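Local coordinates for protein mannitol dehydrogenase (Pseudomonas fluorescens, PDB 1LJ8) that binds NAD and probably catalyses the NAD-dependent interconversion of mannitol and fructose as a long-chain mannitol 2-dehydrogenase, at residues E68-K71 and A72-D75; D75-G78 and Q79-F83; T236-A239 and H240-L244; L129-E133 and G134-I138. One frame throughout, in Å; residues are numbered along the deposited sequence.

Contact 1 of 4, residues E68-K71 and A72-D75. With NAD (nicotinamide-adenine-dinucleotide), chain B.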
# COMPACT_ATOMS: atom_id res chain seq x y z
N GLU A 68 -12.08 -10.10 7.09
CA GLU A 68 -11.40 -9.27 8.09
C GLU A 68 -11.88 -7.81 8.15
O GLU A 68 -11.59 -7.10 9.11
CB GLU A 68 -9.86 -9.30 7.93
CG GLU A 68 -9.32 -9.68 6.56
CD GLU A 68 -9.45 -11.16 6.25
OE1 GLU A 68 -8.73 -12.00 6.86
OE2 GLU A 68 -10.28 -11.49 5.39
N ASP A 69 -12.64 -7.36 7.15
CA ASP A 69 -13.16 -6.00 7.15
C ASP A 69 -14.34 -5.79 8.12
O ASP A 69 -14.71 -4.66 8.41
CB ASP A 69 -13.61 -5.61 5.73
CG ASP A 69 -12.45 -5.64 4.74
OD1 ASP A 69 -11.31 -5.32 5.17
OD2 ASP A 69 -12.65 -5.97 3.57
N ARG A 70 -14.92 -6.88 8.61
CA ARG A 70 -16.06 -6.76 9.53
C ARG A 70 -15.67 -6.03 10.81
O ARG A 70 -16.42 -5.20 11.30
CB ARG A 70 -16.61 -8.16 9.90
CG ARG A 70 -17.96 -8.17 10.67
CD ARG A 70 -18.30 -9.63 11.04
NE ARG A 70 -18.02 -10.44 9.86
CZ ARG A 70 -17.49 -11.66 9.85
NH1 ARG A 70 -17.18 -12.28 11.00
NH2 ARG A 70 -17.18 -12.23 8.68
N LYS A 71 -14.50 -6.35 11.34
CA LYS A 71 -14.06 -5.69 12.57
C LYS A 71 -13.89 -4.19 12.33
O LYS A 71 -14.28 -3.40 13.18
CB LYS A 71 -12.74 -6.27 13.08
CG LYS A 71 -12.29 -5.63 14.42
CD LYS A 71 -11.15 -6.38 15.09
CE LYS A 71 -11.03 -5.97 16.59
NZ LYS A 71 -10.80 -4.49 16.76
N ALA A 72 -13.31 -3.79 11.19
CA ALA A 72 -13.16 -2.35 10.89
C ALA A 72 -14.56 -1.66 10.86
O ALA A 72 -14.77 -0.60 11.43
CB ALA A 72 -12.47 -2.19 9.50
N ARG A 73 -15.50 -2.29 10.15
CA ARG A 73 -16.83 -1.72 10.04
C ARG A 73 -17.47 -1.57 11.43
O ARG A 73 -18.03 -0.53 11.75
CB ARG A 73 -17.68 -2.65 9.11
CG ARG A 73 -19.03 -2.06 8.64
CD ARG A 73 -20.14 -2.12 9.74
NE ARG A 73 -20.28 -3.46 10.33
CZ ARG A 73 -20.95 -4.47 9.77
NH1 ARG A 73 -21.57 -4.30 8.60
NH2 ARG A 73 -21.00 -5.66 10.38
N ASP A 74 -17.41 -2.64 12.24
CA ASP A 74 -18.02 -2.60 13.56
C ASP A 74 -17.37 -1.54 14.45
O ASP A 74 -18.07 -0.78 15.12
CB ASP A 74 -17.92 -3.96 14.25
CG ASP A 74 -18.80 -5.03 13.60
OD1 ASP A 74 -19.68 -4.69 12.79
OD2 ASP A 74 -18.61 -6.22 13.94
N ASP A 75 -16.04 -1.45 14.41
CA ASP A 75 -15.32 -0.49 15.24
C ASP A 75 -15.69 0.92 14.84
O ASP A 75 -15.93 1.78 15.71
CB ASP A 75 -13.79 -0.66 15.14
CG ASP A 75 -13.26 -1.89 15.92
OD1 ASP A 75 -13.99 -2.47 16.75
OD2 ASP A 75 -12.09 -2.25 15.70
PA NAD B . -4.33 -2.50 5.94
O1A NAD B . -3.86 -3.83 6.22
O2A NAD B . -4.71 -1.53 7.01
O5B NAD B . -5.62 -2.56 4.99
C5B NAD B . -5.55 -3.30 3.74
C4B NAD B . -7.02 -3.20 3.27
O4B NAD B . -7.09 -3.88 1.95
C3B NAD B . -8.07 -4.00 4.11
O3B NAD B . -9.28 -3.23 4.08
C2B NAD B . -8.17 -5.34 3.36
O2B NAD B . -9.38 -6.03 3.61
C1B NAD B . -8.13 -4.85 1.92
N9A NAD B . -7.76 -5.84 0.95
C8A NAD B . -6.71 -6.74 0.91
N7A NAD B . -6.70 -7.45 -0.19
C5A NAD B . -7.80 -6.99 -0.90
C6A NAD B . -8.26 -7.37 -2.16
N6A NAD B . -7.70 -8.29 -2.95
N1A NAD B . -9.40 -6.76 -2.65
C2A NAD B . -10.06 -5.77 -1.92
N3A NAD B . -9.61 -5.35 -0.67
C4A NAD B . -8.46 -6.01 -0.21
O3 NAD B . -3.24 -1.85 5.00
PN NAD B . -2.84 -0.32 4.73
O1N NAD B . -1.73 0.05 5.63
O2N NAD B . -4.07 0.47 4.81
O5D NAD B . -2.22 -0.37 3.28
C5D NAD B . -3.10 -0.69 2.21
C4D NAD B . -2.40 -0.29 0.99
O4D NAD B . -2.26 1.13 0.82
C3D NAD B . -0.96 -0.88 0.73
O3D NAD B . -1.01 -2.24 0.31
C2D NAD B . -0.35 0.10 -0.24
O2D NAD B . -0.64 -0.25 -1.59
C1D NAD B . -1.00 1.45 0.17
N1N NAD B . -0.15 2.30 1.03
C2N NAD B . 0.10 2.07 2.40
C3N NAD B . 0.98 2.89 3.04
C7N NAD B . 1.29 2.63 4.52
O7N NAD B . 2.24 3.25 5.02
N7N NAD B . 0.63 1.72 5.21
C4N NAD B . 1.68 3.98 2.32
C5N NAD B . 1.36 4.19 0.94
C6N NAD B . 0.44 3.35 0.26
O HOH W 1 -12.65 -3.30 19.00
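D69, R70 and K71 offer their carbonyl oxygens to the N-H groups of R73, D74 and D75, so that the chain from D69 on runs as helix through 72-75 with i to i+4 bonds. D74 N to R70 O, 2.9 Å, is typical and nearly straight at hydrogen. On one flank K71 meets D75 in a salt bridge, NZ to OD2 2.8 Å, using the syn lone pair of the carboxylate. With CG anti to the backbone N (chi1 -177°), the lysine chain runs out extended and bends only at its last torsion (chi4 -58°), which turns the ammonium to D75. Water 1 closes the ring by accepting from K71 NZ and donating to D75 OD1. With an alanine here in place of D75, the K71 ammonium would probably be left without its carboxylate mate and its tip set free to turn. This is the helix after the second strand of a Rossmann fold, where an acidic residue holds the adenosine ribose. D69 OD1 takes both hydroxyls, O2B of NAD at 2.6 Å and O3B of NAD at 3.1 Å, while OD2 accepts from R66 N. Further along, R73 presents NE and NH2 side-on to a single oxygen, D74 OD1, both from one face of the carboxylate, and its NH1 pairs with D110. R70 CG passes R73 NH2 at 4.0 Å, its guanidinium leaving for E109.

Contact 2 of 4, residues D75-G78 and Q79-F83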
# COMPACT_ATOMS: atom_id res chain seq x y z
N ASP A 75 -16.04 -1.45 14.41
CA ASP A 75 -15.32 -0.49 15.24
C ASP A 75 -15.69 0.92 14.84
O ASP A 75 -15.93 1.78 15.71
CB ASP A 75 -13.79 -0.66 15.14
CG ASP A 75 -13.26 -1.89 15.92
OD1 ASP A 75 -13.99 -2.47 16.75
OD2 ASP A 75 -12.09 -2.25 15.70
N LEU A 76 -15.73 1.18 13.52
CA LEU A 76 -16.09 2.52 13.08
C LEU A 76 -17.58 2.81 13.37
O LEU A 76 -17.92 3.90 13.82
CB LEU A 76 -15.81 2.72 11.58
CG LEU A 76 -14.35 2.75 11.16
CD1 LEU A 76 -14.27 2.86 9.64
CD2 LEU A 76 -13.63 3.92 11.85
N ALA A 77 -18.47 1.84 13.08
CA ALA A 77 -19.90 2.08 13.31
C ALA A 77 -20.17 2.39 14.77
O ALA A 77 -21.06 3.18 15.08
CB ALA A 77 -20.72 0.87 12.88
N GLY A 78 -19.40 1.79 15.68
CA GLY A 78 -19.60 2.07 17.09
C GLY A 78 -19.16 3.47 17.48
O GLY A 78 -19.37 3.93 18.61
N GLN A 79 -18.54 4.18 16.54
CA GLN A 79 -18.07 5.56 16.76
C GLN A 79 -18.77 6.54 15.78
O GLN A 79 -18.33 7.68 15.60
CB GLN A 79 -16.53 5.63 16.59
CG GLN A 79 -15.90 4.80 17.67
CD GLN A 79 -14.37 4.73 17.69
OE1 GLN A 79 -13.82 4.16 18.62
NE2 GLN A 79 -13.69 5.30 16.68
N ASP A 80 -19.88 6.09 15.18
CA ASP A 80 -20.65 6.91 14.24
C ASP A 80 -19.76 7.27 13.04
O ASP A 80 -19.90 8.31 12.40
CB ASP A 80 -21.15 8.19 14.94
CG ASP A 80 -22.06 7.90 16.12
OD1 ASP A 80 -23.04 7.13 15.93
OD2 ASP A 80 -21.78 8.43 17.24
N TYR A 81 -18.84 6.36 12.75
CA TYR A 81 -17.88 6.46 11.65
C TYR A 81 -16.80 7.52 11.83
O TYR A 81 -15.99 7.77 10.93
CB TYR A 81 -18.59 6.57 10.29
CG TYR A 81 -19.13 5.20 9.89
CD1 TYR A 81 -20.44 4.84 10.19
CD2 TYR A 81 -18.29 4.22 9.34
CE1 TYR A 81 -20.89 3.51 9.98
CE2 TYR A 81 -18.74 2.91 9.12
CZ TYR A 81 -20.04 2.56 9.46
OH TYR A 81 -20.45 1.24 9.31
N LEU A 82 -16.71 8.06 13.05
CA LEU A 82 -15.62 9.00 13.37
C LEU A 82 -14.36 8.17 13.81
O LEU A 82 -14.50 7.07 14.33
CB LEU A 82 -16.02 9.91 14.55
CG LEU A 82 -17.23 10.83 14.34
CD1 LEU A 82 -17.60 11.54 15.66
CD2 LEU A 82 -16.92 11.84 13.26
N PHE A 83 -13.15 8.69 13.58
CA PHE A 83 -11.95 8.00 14.05
C PHE A 83 -10.91 9.08 14.26
O PHE A 83 -11.01 10.16 13.66
CB PHE A 83 -11.46 6.92 13.07
CG PHE A 83 -11.09 7.43 11.70
CD1 PHE A 83 -9.76 7.84 11.43
CD2 PHE A 83 -12.05 7.54 10.70
CE1 PHE A 83 -9.41 8.36 10.17
CE2 PHE A 83 -11.72 8.06 9.43
CZ PHE A 83 -10.39 8.48 9.16
O HOH W 2 -22.69 4.79 17.26
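A77 presses its CA into one face of the Y81 ring, a CH-pi contact 4.1 Å from CA to the ring centroid and 24° off the normal. Beside it, L76 CB fits against the flank of the same ring at CD2 (3.7 Å), and A77 CB bulges under the phenol end, 3.6 Å from Y81 OH. The backbone between L76 and A77 is thus a ridge roofed by the tyrosine. Y81 has CG anti to its carbonyl carbon (chi1 -75°), which folds the ring back over the helix end. The turn beneath is a Schellman motif with D80, at positive phi, as the C-prime residue. Here L76 O receives two N-H groups from opposite faces of its carbonyl plane, Y81 N and Q79 N, while D80 N bonds to A77 O at 3.1 Å. Water 2 donates to both A77 O and D80 OD1. Q79 packs back against the last helical turn: its CG lies 3.6 Å from D75 O, and its extended chain carries NE2 to L82 O, 3.1 Å away and almost in the amide plane. L76 CD2 forms the other bump, set against F83 CB at 3.9 Å. Around the turn, Q79 OE1 is held by A253 N and K2 NZ, and D80 OD2 accepts from K5 N. Helix 69-77 so gives way to strand 83-87, with Y81 and F83 both resting on strand 96-107.

Contact 3 of 4, residues T236-A239 and H240-L244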
# COMPACT_ATOMS: atom_id res chain seq x y z
N THR A 236 -2.40 -0.19 13.66
CA THR A 236 -2.78 0.31 14.96
C THR A 236 -2.70 -0.87 15.93
O THR A 236 -3.60 -1.65 16.05
CB THR A 236 -4.20 0.89 14.93
OG1 THR A 236 -4.17 2.09 14.13
CG2 THR A 236 -4.70 1.22 16.37
N SER A 237 -1.58 -0.98 16.60
CA SER A 237 -1.40 -2.05 17.59
C SER A 237 -2.06 -1.57 18.90
O SER A 237 -2.49 -0.42 19.06
CB SER A 237 0.10 -2.23 17.80
OG SER A 237 0.57 -1.01 18.35
N THR A 238 -2.16 -2.47 19.87
CA THR A 238 -2.73 -2.08 21.13
C THR A 238 -1.93 -0.94 21.75
O THR A 238 -2.49 -0.02 22.33
CB THR A 238 -2.75 -3.27 22.10
OG1 THR A 238 -3.62 -4.25 21.55
CG2 THR A 238 -3.26 -2.86 23.46
N ALA A 239 -0.61 -1.01 21.66
CA ALA A 239 0.20 0.05 22.25
C ALA A 239 -0.12 1.41 21.61
O ALA A 239 -0.21 2.42 22.31
CB ALA A 239 1.68 -0.28 22.07
N HIS A 240 -0.27 1.42 20.28
CA HIS A 240 -0.60 2.70 19.61
C HIS A 240 -1.93 3.23 20.14
O HIS A 240 -2.09 4.41 20.45
CB HIS A 240 -0.63 2.47 18.10
CG HIS A 240 0.72 2.59 17.45
ND1 HIS A 240 1.42 3.78 17.44
CD2 HIS A 240 1.49 1.71 16.77
CE1 HIS A 240 2.56 3.63 16.79
NE2 HIS A 240 2.63 2.38 16.37
N ARG A 241 -2.92 2.34 20.28
CA ARG A 241 -4.23 2.77 20.76
C ARG A 241 -4.17 3.26 22.21
O ARG A 241 -4.77 4.27 22.58
CB ARG A 241 -5.23 1.59 20.62
CG ARG A 241 -6.59 1.80 21.27
CD ARG A 241 -7.52 0.59 21.05
NE ARG A 241 -7.13 -0.65 21.76
CZ ARG A 241 -7.23 -0.88 23.07
NH1 ARG A 241 -7.69 0.04 23.91
NH2 ARG A 241 -6.90 -2.09 23.55
N LEU A 242 -3.41 2.55 23.05
CA LEU A 242 -3.30 2.94 24.43
C LEU A 242 -2.56 4.26 24.58
O LEU A 242 -2.87 5.05 25.48
CB LEU A 242 -2.59 1.83 25.24
CG LEU A 242 -3.40 0.53 25.35
CD1 LEU A 242 -2.58 -0.52 26.13
CD2 LEU A 242 -4.72 0.77 26.07
N GLN A 243 -1.59 4.51 23.70
CA GLN A 243 -0.82 5.75 23.80
C GLN A 243 -1.77 6.95 23.57
O GLN A 243 -1.66 8.00 24.22
CB GLN A 243 0.30 5.76 22.75
CG GLN A 243 1.13 7.04 22.77
CD GLN A 243 2.26 7.05 21.73
OE1 GLN A 243 2.19 6.40 20.66
NE2 GLN A 243 3.31 7.80 22.05
N LEU A 244 -2.71 6.78 22.65
CA LEU A 244 -3.67 7.84 22.37
C LEU A 244 -4.50 8.16 23.62
O LEU A 244 -4.74 9.32 23.95
CB LEU A 244 -4.59 7.41 21.22
CG LEU A 244 -5.72 8.40 20.88
CD1 LEU A 244 -5.12 9.81 20.44
CD2 LEU A 244 -6.55 7.79 19.74
O HOH W 3 -6.14 -3.25 20.42
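H240 and S237 meet at the start of helix 238-248, where S237 is the N-cap: its OG accepts from H240 N at 3.2 Å, an almost straight bond (165° at hydrogen). The serine reaches it because OG sits between its own backbone N and carbonyl carbon (chi1 63°), turned back toward the first turn. The H240 side chain runs past the cap to A368. Its CB lies over the S237 backbone, 3.6 Å from S237 O, with T236 CA looser on the same atom. CG passes S237 OG, and CD2 comes closer still, 3.3 Å from that oxygen, which approaches the ring obliquely. NE2, at the far end, bonds to A368 O, while L88 and Q370 also touch the side chain; the histidine thereby ties this helix of the Rossmann domain to the C-terminal domain. The helical bonds begin at once, R241 N to S237 O and then L242 N to T238 O at 2.8 Å. On the outer flank the T238 methyl CG2 meets both neighbours. L242 CD1 lies beside it at 3.6 Å, and R241 NH2 rests obliquely near it. The T236 hydroxyl turns elsewhere, to P255 O, and Q243, whose N bonds to A239 O, touches Y86 of strand 83-87. Water 3 lies in the R241 guanidinium plane, accepting from NE at 3.1 Å and hydrogen-bonded to T238 OG1.

Contact 4 of 4, residues L129-E133 and G134-I138. With NAD (nicotinamide-adenine-dinucleotide), chain B.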
# COMPACT_ATOMS: atom_id res chain seq x y z
N LEU A 129 -9.28 2.98 -4.49
CA LEU A 129 -8.76 1.71 -4.04
C LEU A 129 -7.51 1.69 -3.16
O LEU A 129 -6.54 2.40 -3.46
CB LEU A 129 -8.37 0.84 -5.28
CG LEU A 129 -9.33 0.72 -6.50
CD1 LEU A 129 -8.62 0.02 -7.71
CD2 LEU A 129 -10.60 -0.07 -6.05
N THR A 130 -7.55 0.92 -2.07
CA THR A 130 -6.28 0.55 -1.41
C THR A 130 -6.53 -0.97 -1.19
O THR A 130 -6.93 -1.41 -0.11
CB THR A 130 -5.91 1.25 -0.09
OG1 THR A 130 -7.00 1.19 0.83
CG2 THR A 130 -5.55 2.73 -0.36
N ILE A 131 -6.36 -1.74 -2.26
CA ILE A 131 -6.61 -3.20 -2.23
C ILE A 131 -5.33 -4.02 -2.14
O ILE A 131 -5.35 -5.25 -2.30
CB ILE A 131 -7.39 -3.66 -3.50
CG1 ILE A 131 -6.61 -3.32 -4.79
CG2 ILE A 131 -8.75 -2.95 -3.53
CD1 ILE A 131 -7.27 -3.94 -6.09
N THR A 132 -4.23 -3.32 -1.84
CA THR A 132 -2.86 -3.86 -1.70
C THR A 132 -2.15 -4.14 -3.01
O THR A 132 -2.76 -4.28 -4.08
CB THR A 132 -2.73 -5.12 -0.74
OG1 THR A 132 -3.13 -6.33 -1.43
CG2 THR A 132 -3.53 -4.89 0.56
N GLU A 133 -0.82 -4.27 -2.89
CA GLU A 133 0.07 -4.46 -4.04
C GLU A 133 -0.25 -5.64 -4.94
O GLU A 133 -0.06 -5.55 -6.17
CB GLU A 133 1.53 -4.57 -3.57
CG GLU A 133 2.15 -3.27 -2.98
CD GLU A 133 1.80 -2.93 -1.54
OE1 GLU A 133 0.98 -3.63 -0.89
OE2 GLU A 133 2.36 -1.93 -1.02
N GLY A 134 -0.75 -6.72 -4.34
CA GLY A 134 -1.05 -7.88 -5.15
C GLY A 134 -2.54 -7.98 -5.52
O GLY A 134 -2.93 -8.99 -6.15
N GLY A 135 -3.36 -6.97 -5.19
CA GLY A 135 -4.79 -7.08 -5.51
C GLY A 135 -5.21 -6.90 -6.96
O GLY A 135 -6.37 -7.13 -7.31
N TYR A 136 -4.28 -6.54 -7.84
CA TYR A 136 -4.64 -6.24 -9.23
C TYR A 136 -4.55 -7.41 -10.22
O TYR A 136 -4.97 -7.28 -11.38
CB TYR A 136 -3.83 -5.05 -9.73
CG TYR A 136 -4.09 -3.78 -8.92
CD1 TYR A 136 -3.55 -3.61 -7.63
CD2 TYR A 136 -4.95 -2.80 -9.42
CE1 TYR A 136 -3.88 -2.49 -6.87
CE2 TYR A 136 -5.31 -1.65 -8.66
CZ TYR A 136 -4.76 -1.51 -7.38
OH TYR A 136 -5.11 -0.41 -6.64
N CYS A 137 -3.97 -8.50 -9.75
CA CYS A 137 -3.89 -9.71 -10.53
C CYS A 137 -3.22 -9.61 -11.88
O CYS A 137 -3.71 -10.22 -12.85
CB CYS A 137 -5.31 -10.28 -10.71
SG CYS A 137 -6.16 -10.54 -9.10
N ILE A 138 -2.15 -8.82 -11.99
CA ILE A 138 -1.41 -8.78 -13.26
C ILE A 138 -0.08 -9.45 -12.94
O ILE A 138 0.56 -9.11 -11.93
CB ILE A 138 -1.08 -7.33 -13.75
CG1 ILE A 138 -2.37 -6.61 -14.16
CG2 ILE A 138 -0.04 -7.40 -14.94
CD1 ILE A 138 -2.97 -7.14 -15.40
PA NAD B . -4.33 -2.50 5.94
O1A NAD B . -3.86 -3.83 6.22
O2A NAD B . -4.71 -1.53 7.01
O5B NAD B . -5.62 -2.56 4.99
C5B NAD B . -5.55 -3.30 3.74
C4B NAD B . -7.02 -3.20 3.27
O4B NAD B . -7.09 -3.88 1.95
C3B NAD B . -8.07 -4.00 4.11
O3B NAD B . -9.28 -3.23 4.08
C2B NAD B . -8.17 -5.34 3.36
O2B NAD B . -9.38 -6.03 3.61
C1B NAD B . -8.13 -4.85 1.92
N9A NAD B . -7.76 -5.84 0.95
C8A NAD B . -6.71 -6.74 0.91
N7A NAD B . -6.70 -7.45 -0.19
C5A NAD B . -7.80 -6.99 -0.90
C6A NAD B . -8.26 -7.37 -2.16
N6A NAD B . -7.70 -8.29 -2.95
N1A NAD B . -9.40 -6.76 -2.65
C2A NAD B . -10.06 -5.77 -1.92
N3A NAD B . -9.61 -5.35 -0.67
C4A NAD B . -8.46 -6.01 -0.21
O3 NAD B . -3.24 -1.85 5.00
PN NAD B . -2.84 -0.32 4.73
O1N NAD B . -1.73 0.05 5.63
O2N NAD B . -4.07 0.47 4.81
O5D NAD B . -2.22 -0.37 3.28
C5D NAD B . -3.10 -0.69 2.21
C4D NAD B . -2.40 -0.29 0.99
O4D NAD B . -2.26 1.13 0.82
C3D NAD B . -0.96 -0.88 0.73
O3D NAD B . -1.01 -2.24 0.31
C2D NAD B . -0.35 0.10 -0.24
O2D NAD B . -0.64 -0.25 -1.59
C1D NAD B . -1.00 1.45 0.17
N1N NAD B . -0.15 2.30 1.03
C2N NAD B . 0.10 2.07 2.40
C3N NAD B . 0.98 2.89 3.04
C7N NAD B . 1.29 2.63 4.52
O7N NAD B . 2.24 3.25 5.02
N7N NAD B . 0.63 1.72 5.21
C4N NAD B . 1.68 3.98 2.32
C5N NAD B . 1.36 4.19 0.94
C6N NAD B . 0.44 3.35 0.26
O HOH W 4 -1.63 -8.27 -2.03
O HOH W 5 -1.26 -6.67 -8.09
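The Y136 ring takes the I131 methyl CD1 over the centre of one face, 3.7 Å from its centroid and 13° off the normal, a CH-pi contact. At the ring's edge, near its plane, lie the carbonyl oxygens of T132 and E133 together with water 5. L129 CD1 comes in obliquely at the phenol end, 3.8 Å from Y136 CE2. I131 has CG1 between its backbone N and carbonyl carbon (chi1 58°), which throws CG1 and CD1 across the tyrosine and leaves CG2 for the adenine, 3.5 Å from C2A of NAD. I131 O also lies against that base, near C5A. The chain reverses in a type I turn closed by G135 N to T132 O, 3.0 Å. A CB on G135 would run into I131 O, so the turn leaves no room for a side chain there. T132 OG1 bonds in plane to a lone pair of I131 O, and water 4 links it to G134 N. The Y136 hydroxyl bonds to D190 OD2 and S188 OG; a phenylalanine in its place would probably leave D190, which itself binds NAD, less firmly positioned. E133 bends at chi2 to bring OE1 to the ribose hydroxyl O3D of NAD, 2.7 Å, while OE2 is held by N191 ND2. This loop follows strand 126-129 of the Rossmann sheet, and its backbone and side chains line the dinucleotide site.

Overall arrangement
All four contacts lie in the Rossmann region, and two of them hold the same NAD: contact 1 from the start of helix 69-77, at the adenosine ribose, and contact 4 from the loop after strand 126-129, at the adenine and the nicotinamide ribose. Their centres are about 20 Å apart, with the cofactor bridging the distance. Contact 2 continues contact 1 along helix 69-77; they share D75, and R73 CD packs on Y81 OH at 3.4 Å, so the helix that begins at the ribose ends in the Schellman turn. Contact 3 stands aside, its centre about 17 Å from those of contacts 1 and 2 and about 27 Å from that of contact 4, yet its T236 side chain comes within about 8 Å of NAD.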